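Ddb_g0293866 (Dictyostelium discoideum, PDB 5LW6) binds ADP-ribose through the macrodomain described here, and as a whole protein probably senses DNA damage by recognising poly-ADP-ribose. Local coordinates at residues Phe58-Thr63 against Lys102-Asp107; Asp71-Ile76 against Pro239-Thr244; Asn79-Tyr84 against Ile94-Met99; Gly184-Val189 against Lys226-Lys231; Ile215-Val220 against His246-Ala251. All coordinates share one frame; numbering follows the deposited sequence.

Interaction 1 of 5, residues Phe58-Thr63 against Lys102-Asp107; sequences FPFIST and KSIYSD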
# COMPACT_ATOMS: atom_id res chain seq x y z
N PHE A 58 3.70 -0.01 -3.14
CA PHE A 58 2.83 -0.55 -2.08
C PHE A 58 3.22 -1.96 -1.77
O PHE A 58 3.79 -2.59 -2.61
CB PHE A 58 1.34 -0.47 -2.45
CG PHE A 58 0.94 -1.27 -3.66
CD1 PHE A 58 1.15 -0.77 -4.93
CD2 PHE A 58 0.33 -2.49 -3.51
CE1 PHE A 58 0.78 -1.51 -6.05
CE2 PHE A 58 -0.09 -3.24 -4.63
CZ PHE A 58 0.13 -2.72 -5.92
N PRO A 59 3.00 -2.40 -0.52
CA PRO A 59 3.30 -3.75 -0.18
C PRO A 59 2.25 -4.77 -0.69
O PRO A 59 1.17 -4.38 -1.12
CB PRO A 59 3.36 -3.68 1.36
CG PRO A 59 2.27 -2.76 1.68
CD PRO A 59 2.37 -1.67 0.60
N PHE A 60 2.64 -6.05 -0.70
CA PHE A 60 1.75 -7.18 -0.97
C PHE A 60 0.97 -7.39 0.33
O PHE A 60 1.40 -8.07 1.27
CB PHE A 60 2.62 -8.35 -1.37
CG PHE A 60 1.90 -9.58 -1.84
CD1 PHE A 60 0.58 -9.56 -2.23
CD2 PHE A 60 2.63 -10.81 -2.00
CE1 PHE A 60 -0.05 -10.67 -2.74
CE2 PHE A 60 1.96 -11.96 -2.49
CZ PHE A 60 0.63 -11.89 -2.83
N ILE A 61 -0.16 -6.69 0.39
CA ILE A 61 -0.81 -6.40 1.66
C ILE A 61 -1.07 -7.66 2.46
O ILE A 61 -1.62 -8.63 1.92
CB ILE A 61 -2.09 -5.56 1.45
CG1 ILE A 61 -1.77 -4.32 0.55
CG2 ILE A 61 -2.79 -5.32 2.77
CD1 ILE A 61 -3.01 -3.48 0.31
N SER A 62 -0.61 -7.63 3.72
CA SER A 62 -0.87 -8.64 4.79
C SER A 62 -0.09 -9.93 4.64
O SER A 62 -0.29 -10.84 5.43
CB SER A 62 -2.36 -8.93 4.89
OG SER A 62 -2.99 -7.74 5.36
N THR A 63 0.79 -10.05 3.67
CA THR A 63 1.41 -11.32 3.37
C THR A 63 2.61 -11.64 4.19
O THR A 63 3.06 -12.79 4.22
CB THR A 63 1.83 -11.48 1.91
OG1 THR A 63 2.75 -10.49 1.50
CG2 THR A 63 0.61 -11.43 1.02
N LYS A 102 11.46 -11.08 -0.24
CA LYS A 102 12.17 -12.19 -0.93
C LYS A 102 11.59 -13.53 -0.57
O LYS A 102 11.53 -14.47 -1.39
CB LYS A 102 13.63 -12.19 -0.47
CG LYS A 102 14.52 -13.18 -1.21
CD LYS A 102 15.99 -13.10 -0.74
CE LYS A 102 16.15 -13.48 0.74
NZ LYS A 102 17.53 -13.24 1.28
N SER A 103 11.28 -13.67 0.68
CA SER A 103 10.78 -14.97 1.15
C SER A 103 9.49 -15.39 0.48
O SER A 103 9.20 -16.58 0.37
CB SER A 103 10.67 -14.98 2.65
OG SER A 103 9.60 -14.27 3.22
N ILE A 104 8.67 -14.43 0.07
CA ILE A 104 7.35 -14.69 -0.54
C ILE A 104 7.46 -14.73 -2.08
O ILE A 104 6.67 -15.39 -2.73
CB ILE A 104 6.37 -13.59 -0.15
CG1 ILE A 104 6.31 -13.35 1.37
CG2 ILE A 104 4.97 -13.74 -0.81
CD1 ILE A 104 5.49 -14.30 2.16
N TYR A 105 8.43 -14.00 -2.64
CA TYR A 105 8.67 -13.91 -4.08
C TYR A 105 9.10 -15.25 -4.64
O TYR A 105 9.95 -15.89 -4.06
CB TYR A 105 9.73 -12.86 -4.34
CG TYR A 105 9.87 -12.51 -5.82
CD1 TYR A 105 10.56 -13.36 -6.72
CD2 TYR A 105 9.30 -11.33 -6.31
CE1 TYR A 105 10.71 -13.03 -8.06
CE2 TYR A 105 9.49 -10.97 -7.64
CZ TYR A 105 10.17 -11.85 -8.51
OH TYR A 105 10.30 -11.49 -9.82
N SER A 106 8.43 -15.71 -5.66
CA SER A 106 8.77 -17.01 -6.31
C SER A 106 8.31 -16.99 -7.73
O SER A 106 7.46 -16.20 -8.10
CB SER A 106 8.12 -18.16 -5.57
OG SER A 106 6.71 -18.25 -5.79
N ASP A 107 8.83 -17.88 -8.56
CA ASP A 107 8.29 -18.03 -9.90
C ASP A 107 6.79 -18.38 -9.90
O ASP A 107 6.04 -17.89 -10.78
CB ASP A 107 9.09 -19.14 -10.66
CG ASP A 107 10.53 -18.74 -10.99
OD1 ASP A 107 10.84 -17.52 -10.91
OD2 ASP A 107 11.35 -19.62 -11.38

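Interaction 2 of 5, residues Asp71-Ile76 against Pro239-Thr244; sequences DDATEI and PLLLET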
# COMPACT_ATOMS: atom_id res chain seq x y z
N ASP A 71 -2.15 -17.83 -1.07
CA ASP A 71 -3.03 -18.14 -2.21
C ASP A 71 -4.18 -17.12 -2.28
O ASP A 71 -4.49 -16.61 -3.37
CB ASP A 71 -3.62 -19.54 -2.05
CG ASP A 71 -2.57 -20.67 -2.18
OD1 ASP A 71 -1.55 -20.44 -2.93
OD2 ASP A 71 -2.79 -21.83 -1.61
N ASP A 72 -4.82 -16.88 -1.13
CA ASP A 72 -5.98 -15.96 -1.07
C ASP A 72 -5.55 -14.51 -1.34
O ASP A 72 -6.19 -13.79 -2.14
CB ASP A 72 -6.69 -16.05 0.29
CG ASP A 72 -7.39 -17.39 0.54
OD1 ASP A 72 -7.69 -18.12 -0.46
OD2 ASP A 72 -7.67 -17.70 1.74
N ALA A 73 -4.44 -14.10 -0.75
CA ALA A 73 -3.89 -12.73 -0.95
C ALA A 73 -3.47 -12.50 -2.39
O ALA A 73 -3.56 -11.42 -2.91
CB ALA A 73 -2.70 -12.47 -0.05
N THR A 74 -2.96 -13.51 -3.03
CA THR A 74 -2.55 -13.36 -4.43
C THR A 74 -3.74 -13.14 -5.31
O THR A 74 -3.73 -12.26 -6.16
CB THR A 74 -1.77 -14.61 -4.89
OG1 THR A 74 -0.60 -14.74 -4.06
CG2 THR A 74 -1.42 -14.53 -6.40
N GLU A 75 -4.80 -13.93 -5.12
CA GLU A 75 -5.98 -13.80 -5.98
C GLU A 75 -6.62 -12.41 -5.77
O GLU A 75 -7.04 -11.73 -6.73
CB GLU A 75 -6.97 -14.94 -5.65
CG GLU A 75 -8.42 -14.56 -5.41
CD GLU A 75 -9.12 -15.69 -4.69
OE1 GLU A 75 -8.85 -16.89 -5.05
OE2 GLU A 75 -9.93 -15.37 -3.78
N ILE A 76 -6.73 -12.00 -4.51
CA ILE A 76 -7.38 -10.72 -4.20
C ILE A 76 -6.55 -9.56 -4.76
O ILE A 76 -7.08 -8.72 -5.43
CB ILE A 76 -7.59 -10.57 -2.70
CG1 ILE A 76 -8.70 -11.48 -2.24
CG2 ILE A 76 -7.92 -9.13 -2.29
CD1 ILE A 76 -8.65 -11.73 -0.77
N PRO A 239 -13.06 -10.31 2.47
CA PRO A 239 -13.69 -9.07 2.18
C PRO A 239 -12.96 -7.83 2.66
O PRO A 239 -12.90 -6.84 1.98
CB PRO A 239 -15.04 -9.21 2.88
CG PRO A 239 -15.30 -10.64 2.93
CD PRO A 239 -14.00 -11.27 3.12
N LEU A 240 -12.42 -7.89 3.87
CA LEU A 240 -11.66 -6.75 4.37
C LEU A 240 -10.30 -6.58 3.67
O LEU A 240 -9.89 -5.45 3.49
CB LEU A 240 -11.49 -6.82 5.86
CG LEU A 240 -12.73 -6.35 6.65
CD1 LEU A 240 -12.49 -6.73 8.09
CD2 LEU A 240 -13.06 -4.88 6.51
N LEU A 241 -9.65 -7.64 3.24
CA LEU A 241 -8.39 -7.41 2.48
C LEU A 241 -8.72 -6.74 1.14
O LEU A 241 -8.04 -5.83 0.67
CB LEU A 241 -7.64 -8.69 2.29
CG LEU A 241 -6.32 -8.58 1.55
CD1 LEU A 241 -5.36 -7.74 2.34
CD2 LEU A 241 -5.79 -9.97 1.33
N LEU A 242 -9.77 -7.20 0.46
CA LEU A 242 -10.19 -6.54 -0.75
C LEU A 242 -10.53 -5.10 -0.54
O LEU A 242 -10.15 -4.24 -1.36
CB LEU A 242 -11.36 -7.28 -1.43
CG LEU A 242 -11.90 -6.64 -2.69
CD1 LEU A 242 -10.92 -6.73 -3.81
CD2 LEU A 242 -13.24 -7.28 -3.04
N GLU A 243 -11.27 -4.81 0.53
CA GLU A 243 -11.62 -3.44 0.82
C GLU A 243 -10.37 -2.58 1.06
O GLU A 243 -10.36 -1.41 0.72
CB GLU A 243 -12.51 -3.39 2.06
CG GLU A 243 -12.93 -2.01 2.53
CD GLU A 243 -13.75 -1.13 1.60
OE1 GLU A 243 -14.26 -1.54 0.52
OE2 GLU A 243 -13.95 0.06 2.04
N THR A 244 -9.34 -3.16 1.67
CA THR A 244 -8.03 -2.49 1.85
C THR A 244 -7.48 -2.04 0.48
O THR A 244 -7.08 -0.90 0.32
CB THR A 244 -7.04 -3.31 2.65
OG1 THR A 244 -7.63 -3.88 3.84
CG2 THR A 244 -5.90 -2.48 3.04

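Interaction 3 of 5, residues Asn79-Tyr84 against Ile94-Met99; sequences NAISEY and IKLKMM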
# COMPACT_ATOMS: atom_id res chain seq x y z
N ASN A 79 -6.56 -9.59 -8.68
CA ASN A 79 -7.84 -9.19 -9.18
C ASN A 79 -8.11 -7.68 -8.94
O ASN A 79 -8.66 -7.00 -9.81
CB ASN A 79 -8.96 -10.11 -8.62
CG ASN A 79 -9.09 -11.45 -9.43
OD1 ASN A 79 -9.65 -12.43 -8.91
ND2 ASN A 79 -8.59 -11.51 -10.67
N ALA A 80 -7.77 -7.14 -7.77
CA ALA A 80 -8.02 -5.77 -7.44
C ALA A 80 -7.17 -4.88 -8.36
O ALA A 80 -7.61 -3.83 -8.85
CB ALA A 80 -7.71 -5.48 -5.99
N ILE A 81 -5.93 -5.31 -8.61
CA ILE A 81 -5.00 -4.55 -9.40
C ILE A 81 -5.52 -4.47 -10.83
O ILE A 81 -5.50 -3.41 -11.48
CB ILE A 81 -3.55 -5.14 -9.34
CG1 ILE A 81 -2.90 -4.78 -7.96
CG2 ILE A 81 -2.64 -4.58 -10.46
CD1 ILE A 81 -1.72 -5.65 -7.57
N SER A 82 -5.95 -5.61 -11.33
CA SER A 82 -6.46 -5.69 -12.68
C SER A 82 -7.75 -4.88 -12.82
O SER A 82 -7.95 -4.20 -13.83
CB SER A 82 -6.54 -7.15 -13.19
OG SER A 82 -6.98 -7.10 -14.53
N GLU A 83 -8.62 -4.89 -11.80
CA GLU A 83 -9.81 -4.13 -11.80
C GLU A 83 -9.51 -2.62 -11.95
O GLU A 83 -10.12 -1.93 -12.79
CB GLU A 83 -10.63 -4.40 -10.56
CG GLU A 83 -11.95 -3.66 -10.41
CD GLU A 83 -12.65 -3.94 -9.08
OE1 GLU A 83 -11.97 -3.77 -8.02
OE2 GLU A 83 -13.87 -4.31 -9.05
N TYR A 84 -8.59 -2.16 -11.14
CA TYR A 84 -8.18 -0.75 -11.17
C TYR A 84 -7.55 -0.41 -12.51
O TYR A 84 -7.94 0.58 -13.18
CB TYR A 84 -7.21 -0.53 -10.02
CG TYR A 84 -6.67 0.92 -9.96
CD1 TYR A 84 -7.43 1.94 -9.37
CD2 TYR A 84 -5.46 1.26 -10.51
CE1 TYR A 84 -6.96 3.25 -9.32
CE2 TYR A 84 -4.98 2.58 -10.47
CZ TYR A 84 -5.73 3.57 -9.92
OH TYR A 84 -5.19 4.85 -9.96
N ILE A 94 -0.32 6.41 -14.41
CA ILE A 94 -0.42 5.44 -13.37
C ILE A 94 0.74 4.50 -13.47
O ILE A 94 1.11 3.97 -14.53
CB ILE A 94 -1.74 4.65 -13.53
CG1 ILE A 94 -2.93 5.52 -13.23
CG2 ILE A 94 -1.70 3.49 -12.58
CD1 ILE A 94 -4.27 4.96 -13.66
N LYS A 95 1.41 4.30 -12.34
CA LYS A 95 2.49 3.35 -12.22
C LYS A 95 2.31 2.67 -10.87
O LYS A 95 2.25 3.36 -9.83
CB LYS A 95 3.83 4.08 -12.31
CG LYS A 95 4.96 3.17 -12.47
CD LYS A 95 6.19 3.92 -13.05
CE LYS A 95 6.33 5.39 -12.63
NZ LYS A 95 7.51 5.67 -11.72
N LEU A 96 2.22 1.35 -10.90
CA LEU A 96 2.01 0.56 -9.67
C LEU A 96 3.21 -0.34 -9.47
O LEU A 96 3.63 -1.06 -10.42
CB LEU A 96 0.73 -0.28 -9.75
CG LEU A 96 -0.61 0.44 -9.90
CD1 LEU A 96 -1.76 -0.54 -9.92
CD2 LEU A 96 -0.79 1.48 -8.85
N LYS A 97 3.84 -0.25 -8.31
CA LYS A 97 4.98 -1.07 -7.97
C LYS A 97 4.69 -1.76 -6.70
O LYS A 97 4.62 -1.13 -5.63
CB LYS A 97 6.27 -0.25 -7.85
CG LYS A 97 6.56 0.47 -9.17
CD LYS A 97 8.00 0.96 -9.26
CE LYS A 97 8.26 1.65 -10.62
NZ LYS A 97 9.62 2.24 -10.58
N MSE A 98 4.56 -3.07 -6.78
CA MSE A 98 4.20 -3.82 -5.59
C MSE A 98 5.46 -4.45 -5.06
O MSE A 98 6.15 -5.20 -5.71
CB MSE A 98 3.16 -4.86 -5.82
CG MSE A 98 2.72 -5.55 -4.55
SE MSE A 98 1.25 -6.83 -4.87
CE MSE A 98 2.35 -8.14 -5.53
N MSE A 99 5.73 -4.21 -3.80
CA MSE A 99 6.96 -4.65 -3.18
C MSE A 99 6.68 -5.96 -2.48
O MSE A 99 5.86 -6.04 -1.60
CB MSE A 99 7.39 -3.60 -2.12
CG MSE A 99 7.61 -2.25 -2.84
SE MSE A 99 8.11 -0.80 -1.62
CE MSE A 99 6.29 -0.47 -0.79

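Interaction 4 of 5, residues Gly184-Val189 against Lys226-Lys231; sequences GKIGKV and KPDAFK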
# COMPACT_ATOMS: atom_id res chain seq x y z
N GLY A 184 -7.37 4.53 13.44
CA GLY A 184 -7.63 3.86 12.17
C GLY A 184 -8.48 2.66 12.33
O GLY A 184 -8.56 2.09 13.40
N LYS A 185 -9.12 2.29 11.22
CA LYS A 185 -10.01 1.14 11.14
C LYS A 185 -9.51 0.18 10.08
O LYS A 185 -9.10 0.62 9.00
CB LYS A 185 -11.38 1.58 10.73
CG LYS A 185 -11.98 2.60 11.66
CD LYS A 185 -12.74 1.98 12.81
CE LYS A 185 -13.35 3.08 13.70
NZ LYS A 185 -12.26 3.78 14.45
N ILE A 186 -9.64 -1.11 10.38
CA ILE A 186 -9.22 -2.16 9.45
C ILE A 186 -9.97 -2.08 8.14
O ILE A 186 -11.20 -1.91 8.09
CB ILE A 186 -9.35 -3.59 10.07
CG1 ILE A 186 -8.38 -3.74 11.28
CG2 ILE A 186 -8.96 -4.66 9.07
CD1 ILE A 186 -9.00 -4.50 12.45
N GLY A 187 -9.24 -2.24 7.05
CA GLY A 187 -9.81 -2.15 5.73
C GLY A 187 -9.68 -0.74 5.11
O GLY A 187 -10.10 -0.55 4.01
N LYS A 188 -9.15 0.24 5.84
CA LYS A 188 -9.01 1.58 5.37
C LYS A 188 -7.56 2.02 5.26
O LYS A 188 -6.69 1.39 5.85
CB LYS A 188 -9.78 2.57 6.27
CG LYS A 188 -11.28 2.32 6.25
CD LYS A 188 -11.99 2.53 4.89
CE LYS A 188 -13.53 2.30 4.89
NZ LYS A 188 -13.85 0.83 4.78
N VAL A 189 -7.31 3.04 4.46
CA VAL A 189 -5.99 3.68 4.40
C VAL A 189 -6.01 5.14 4.85
O VAL A 189 -7.08 5.80 4.83
CB VAL A 189 -5.34 3.51 3.01
CG1 VAL A 189 -5.46 2.05 2.54
CG2 VAL A 189 -5.94 4.45 2.02
N LYS A 226 0.53 -10.17 16.71
CA LYS A 226 0.35 -8.76 16.33
C LYS A 226 -1.09 -8.32 16.71
O LYS A 226 -1.95 -9.21 16.90
CB LYS A 226 0.63 -8.63 14.81
CG LYS A 226 2.07 -9.02 14.41
CD LYS A 226 3.11 -8.04 14.96
CE LYS A 226 4.56 -8.51 14.70
NZ LYS A 226 5.53 -7.41 14.97
N PRO A 227 -1.36 -6.98 16.82
CA PRO A 227 -2.73 -6.49 17.16
C PRO A 227 -3.86 -6.98 16.25
O PRO A 227 -3.66 -7.11 15.03
CB PRO A 227 -2.63 -4.96 17.00
CG PRO A 227 -1.21 -4.67 17.34
CD PRO A 227 -0.43 -5.82 16.70
N ASP A 228 -5.04 -7.18 16.84
CA ASP A 228 -6.30 -7.33 16.11
C ASP A 228 -6.25 -8.49 15.12
O ASP A 228 -6.73 -8.40 13.96
CB ASP A 228 -6.60 -6.04 15.35
CG ASP A 228 -7.10 -4.90 16.23
OD1 ASP A 228 -7.41 -5.10 17.42
OD2 ASP A 228 -7.22 -3.77 15.68
N ALA A 229 -5.71 -9.61 15.59
CA ALA A 229 -5.64 -10.81 14.77
C ALA A 229 -7.03 -11.39 14.51
O ALA A 229 -7.89 -11.41 15.41
CB ALA A 229 -4.73 -11.81 15.43
N PHE A 230 -7.27 -11.81 13.27
CA PHE A 230 -8.47 -12.44 12.83
C PHE A 230 -8.24 -13.94 12.93
O PHE A 230 -7.13 -14.43 12.70
CB PHE A 230 -8.89 -12.08 11.37
CG PHE A 230 -9.51 -10.71 11.20
CD1 PHE A 230 -8.74 -9.55 11.32
CD2 PHE A 230 -10.87 -10.56 10.96
CE1 PHE A 230 -9.29 -8.32 11.16
CE2 PHE A 230 -11.43 -9.32 10.78
CZ PHE A 230 -10.65 -8.19 10.91
N LYS A 231 -9.31 -14.64 13.29
CA LYS A 231 -9.27 -16.10 13.39
C LYS A 231 -9.22 -16.64 11.98
O LYS A 231 -9.74 -16.00 11.04
CB LYS A 231 -10.53 -16.63 14.07
CG LYS A 231 -10.74 -16.16 15.49
CD LYS A 231 -12.05 -16.68 16.09
CE LYS A 231 -12.11 -16.32 17.57
NZ LYS A 231 -13.43 -16.61 18.20

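Interaction 5 of 5, residues Ile215-Val220 against His246-Ala251; sequences ILVLGV and HSLFNA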
# COMPACT_ATOMS: atom_id res chain seq x y z
N ILE A 215 1.13 6.58 2.85
CA ILE A 215 -0.20 6.08 3.11
C ILE A 215 -0.06 4.89 4.06
O ILE A 215 0.64 3.90 3.81
CB ILE A 215 -0.87 5.59 1.80
CG1 ILE A 215 -0.93 6.68 0.74
CG2 ILE A 215 -2.22 4.94 2.09
CD1 ILE A 215 -1.36 6.18 -0.65
N LEU A 216 -0.74 4.98 5.21
CA LEU A 216 -0.72 3.92 6.15
C LEU A 216 -1.90 3.02 5.82
O LEU A 216 -3.01 3.48 5.72
CB LEU A 216 -0.95 4.55 7.55
CG LEU A 216 0.10 5.58 7.99
CD1 LEU A 216 -0.15 5.93 9.44
CD2 LEU A 216 1.50 5.07 7.96
N VAL A 217 -1.64 1.73 5.67
CA VAL A 217 -2.61 0.79 5.10
C VAL A 217 -2.97 -0.20 6.20
O VAL A 217 -2.10 -0.88 6.69
CB VAL A 217 -1.90 0.01 3.95
CG1 VAL A 217 -2.80 -1.08 3.43
CG2 VAL A 217 -1.51 0.97 2.83
N LEU A 218 -4.22 -0.30 6.60
CA LEU A 218 -4.61 -1.16 7.70
C LEU A 218 -5.21 -2.47 7.11
O LEU A 218 -6.43 -2.64 6.98
CB LEU A 218 -5.57 -0.41 8.64
CG LEU A 218 -4.85 0.40 9.70
CD1 LEU A 218 -4.06 1.53 9.13
CD2 LEU A 218 -5.88 0.93 10.67
N GLY A 219 -4.34 -3.35 6.66
CA GLY A 219 -4.75 -4.62 6.11
C GLY A 219 -5.11 -5.56 7.28
O GLY A 219 -4.89 -5.25 8.44
N VAL A 220 -5.57 -6.74 6.91
CA VAL A 220 -6.05 -7.73 7.82
C VAL A 220 -4.87 -8.51 8.39
O VAL A 220 -4.03 -9.00 7.67
CB VAL A 220 -7.02 -8.66 7.09
CG1 VAL A 220 -7.40 -9.84 7.95
CG2 VAL A 220 -8.24 -7.91 6.61
N HIS A 246 -9.21 -1.60 -2.31
CA HIS A 246 -10.11 -0.54 -2.80
C HIS A 246 -9.82 0.80 -2.18
O HIS A 246 -9.74 1.78 -2.85
CB HIS A 246 -11.57 -0.95 -2.61
CG HIS A 246 -12.03 -2.00 -3.56
ND1 HIS A 246 -12.99 -2.95 -3.23
CD2 HIS A 246 -11.71 -2.23 -4.85
CE1 HIS A 246 -13.18 -3.75 -4.27
NE2 HIS A 246 -12.45 -3.30 -5.29
N SER A 247 -9.67 0.84 -0.86
CA SER A 247 -9.30 2.05 -0.16
C SER A 247 -7.99 2.63 -0.64
O SER A 247 -7.84 3.87 -0.80
CB SER A 247 -9.17 1.72 1.32
OG SER A 247 -10.46 1.46 1.77
N LEU A 248 -7.00 1.78 -0.81
CA LEU A 248 -5.71 2.23 -1.29
C LEU A 248 -5.83 2.90 -2.65
O LEU A 248 -5.27 3.95 -2.91
CB LEU A 248 -4.77 1.04 -1.29
CG LEU A 248 -3.38 1.28 -1.86
CD1 LEU A 248 -2.66 2.36 -1.06
CD2 LEU A 248 -2.61 -0.03 -1.85
N PHE A 249 -6.52 2.24 -3.58
CA PHE A 249 -6.63 2.76 -4.91
C PHE A 249 -7.57 3.93 -4.96
O PHE A 249 -7.37 4.86 -5.74
CB PHE A 249 -7.06 1.66 -5.90
CG PHE A 249 -6.03 0.58 -6.08
CD1 PHE A 249 -4.64 0.88 -6.08
CD2 PHE A 249 -6.39 -0.69 -6.21
CE1 PHE A 249 -3.68 -0.14 -6.20
CE2 PHE A 249 -5.44 -1.71 -6.36
CZ PHE A 249 -4.10 -1.43 -6.37
N ASN A 250 -8.52 4.00 -4.04
CA ASN A 250 -9.32 5.21 -3.93
C ASN A 250 -8.43 6.40 -3.51
O ASN A 250 -8.59 7.50 -4.05
CB ASN A 250 -10.42 5.05 -2.88
CG ASN A 250 -11.52 4.17 -3.35
OD1 ASN A 250 -11.61 3.82 -4.52
ND2 ASN A 250 -12.42 3.81 -2.43
N ALA A 251 -7.51 6.20 -2.60
CA ALA A 251 -6.58 7.23 -2.21
C ALA A 251 -5.73 7.66 -3.40
O ALA A 251 -5.44 8.84 -3.60
CB ALA A 251 -5.72 6.79 -1.09

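Interaction 1 of 5, residues Phe58-Thr63 against Lys102-Asp107
F60 and T63 meet I104 where two loops leave the C-terminal ends of neighbouring parallel strands, 55-59 and 95-101, in the mixed sheet of this macrodomain. The contact is small, 116 Å² in all, and no hydrogen bond crosses it. The I104 methyl CG2 comes up to the rim of the F60 ring near its plane, with CG2 3.9 Å from F60 CE2, so I104 meets the ring at its edge rather than over a face. The other branch of I104 goes to T63: its CD1 lies 3.5 Å from T63 O. This division goes with chi1 of I104 (-52°), with CG2 anti to the backbone N and CG1 beside that N. One F60 face is taken from within its own turn, since T63 CG2 stands 3.5 Å above the ring plane, over its centre. Further out, T74 and S77 of helix 70-87 touch the F60 side chain, and A73 touches T63. A type II turn from F60 to T63 holds both contacting residues, and its carbonyl F60 O takes two donors. T63 N reaches F60 O at 3.2 Å; T63 OG1 donates to F60 O over 2.8 Å, tilted 28° from the carbonyl plane.

Interaction 2 of 5, residues Asp71-Ile76 against Pro239-Thr244
L240 O, in the residue just before the L241 that packs on I76, accepts two hydrogen bonds from T244. T244 N donates to L240 O at 3.0 Å as the regular helical bond, and T244 OG1 reaches L240 O at 2.8 Å from the opposite face of the carbonyl plane. The hydroxyl thus bonds within its own helix, and no hydrogen bond spans the two segments. Across the interface the evidence is of apolar packing. The I76 side chain divides its two branches: CD1 lies 4.0 Å from L241 CD2, whereas CG2 faces the next residue, 3.8 Å from L242 CA. The axes of the helical segments 71-76 and 239-244 approach to 10.3 Å and are inclined at -40°, a helix pair lying side by side on one face of the macrodomain sheet, within its alpha/beta/alpha sandwich. L241 CG is anti to the backbone N (chi1 -179°), which carries its branch across the gap between the helices, where CD2 also comes 4.1 Å from A73 CA and 4.2 Å from A73 CB. L242, itself partly exposed, adds its CB 4.0 Å from I76 CG2.

Interaction 3 of 5, residues Asn79-Tyr84 against Ile94-Met99
Y84 leans from helix 70-87 onto I94 and L96, and its side chain can be read outward atom by atom. From CB, chi1 of 178° sets CG anti to the backbone N and sends the ring toward the strand. Halfway along, CD2 lies 4.2 Å from L96 CD1. Next, CE2 stands 4.0 Å from I94 CG2, which sits at the ring edge near its plane. At the end, Y84 OH is 3.8 Å from I94 CD1, a van der Waals contact of the hydroxyl oxygen with a methyl; its hydrogen bond goes to D253 OD1. One turn earlier, I81 extends the interface: its CG2 is 4.2 Å from L96 CD1, and its CD1 is 4.2 Å from the selenium (SE) of the selenomethionine M98. The segment axes are nearly antiparallel at 172° and 11.4 Å apart, as expected within the right-handed beta-alpha-beta crossover of strand 55-59, helix 70-87 and strand 95-101. F58 and F125 of the flanking strands border the interface, and F249 of helix 237-253 stacks on the Y84 ring.

Interaction 4 of 5, residues Gly184-Val189 against Lys226-Lys231
I186 touches both D228 and F230 with a single methyl, CD1, which makes the closest contacts to both; the segments bury 122 Å² in all. The apolar part is the approach of CD1 to the rim of the F230 ring, near the ring plane, with I186 CD1 4.0 Å from F230 CE1. The remaining cross-contact is van der Waals packing on an acid: I186 CD1 lies 3.8 Å from D228 OD2 and 4.1 Å from D228 CB. No hydrogen bond joins the segments. Main-chain bonding instead shapes the loop that offers the isoleucine: K188 N donates to K185 O at 3.2 Å, closing a type II turn with I186 and G187 at its corners. G187 takes phi 95°, the positive-phi corner of that turn. This is a surface contact between two loops. The first runs from helix 169-179 into the edge strand 189-193 and pairs with L218 through its backbone; the second precedes helix 237-253, whose L240 packs against F230.

Interaction 5 of 5, residues Ile215-Val220 against His246-Ala251
Chi1 of I215 (-57°) sets CG1 beside the backbone N and CG2 anti to it, while L248 holds CG anti to its own N (chi1 176°); with these torsions the end of L248 comes nearer to I215 than its CB does, although the bond from CA to CB of L248 does not itself aim at the strand. The CD1 methyl of L248 does the touching. It lies 4.1 Å from I215 CD1 and equally 4.1 Å from I215 CG2, so it rests against both branches of the isoleucine. Two residues on, V217 CG2 is 4.3 Å from L248 CD1. One helical turn after L248, A251 adds its methyl, with CB 4.4 Å from I215 CD1. All are ordinary van der Waals distances between apolar carbons, and no hydrogen bond bridges the segments. Around this patch A147 of the adjacent strand 145-149, and L56 and F58 of 55-59 beyond it, continue the apolar surface under L248, and V189 flanks I215. The short axes are 9.9 Å apart and run at 169°, nearly antiparallel. The strand segment is bound on both flanks, with I215 paired to F146 and T148, and L216 to Y190. A helix lying antiparallel along the strand that precedes it, here 237-253 over 213-217, is the usual strand-helix packing of an alpha/beta/alpha sandwich, and it forms the C-terminal part of this macrodomain core.

Interactions 2, 3 and 5 gather round helices 70-87 and 237-253, which pack together beside the mixed sheet, while interaction 1 lies at the ends of strands 55-59 and 95-101. Interactions 2 and 3 share the first helix, interactions 2 and 5 the second; interactions 1, 3 and 5 reach the sheet. Interaction 5 is the most central, with its centre about 6 Å from that of the chain. Interaction 4 is superficial, its centre about 22 Å from that of interaction 3, yet it meets interaction 2 through the salt bridge of K188 with E243. In sequence, interaction 3 falls between the two segments of interaction 1. Interaction 2 ties early to late parts of the macrodomain, whereas interaction 5 closes locally within the C-terminal part.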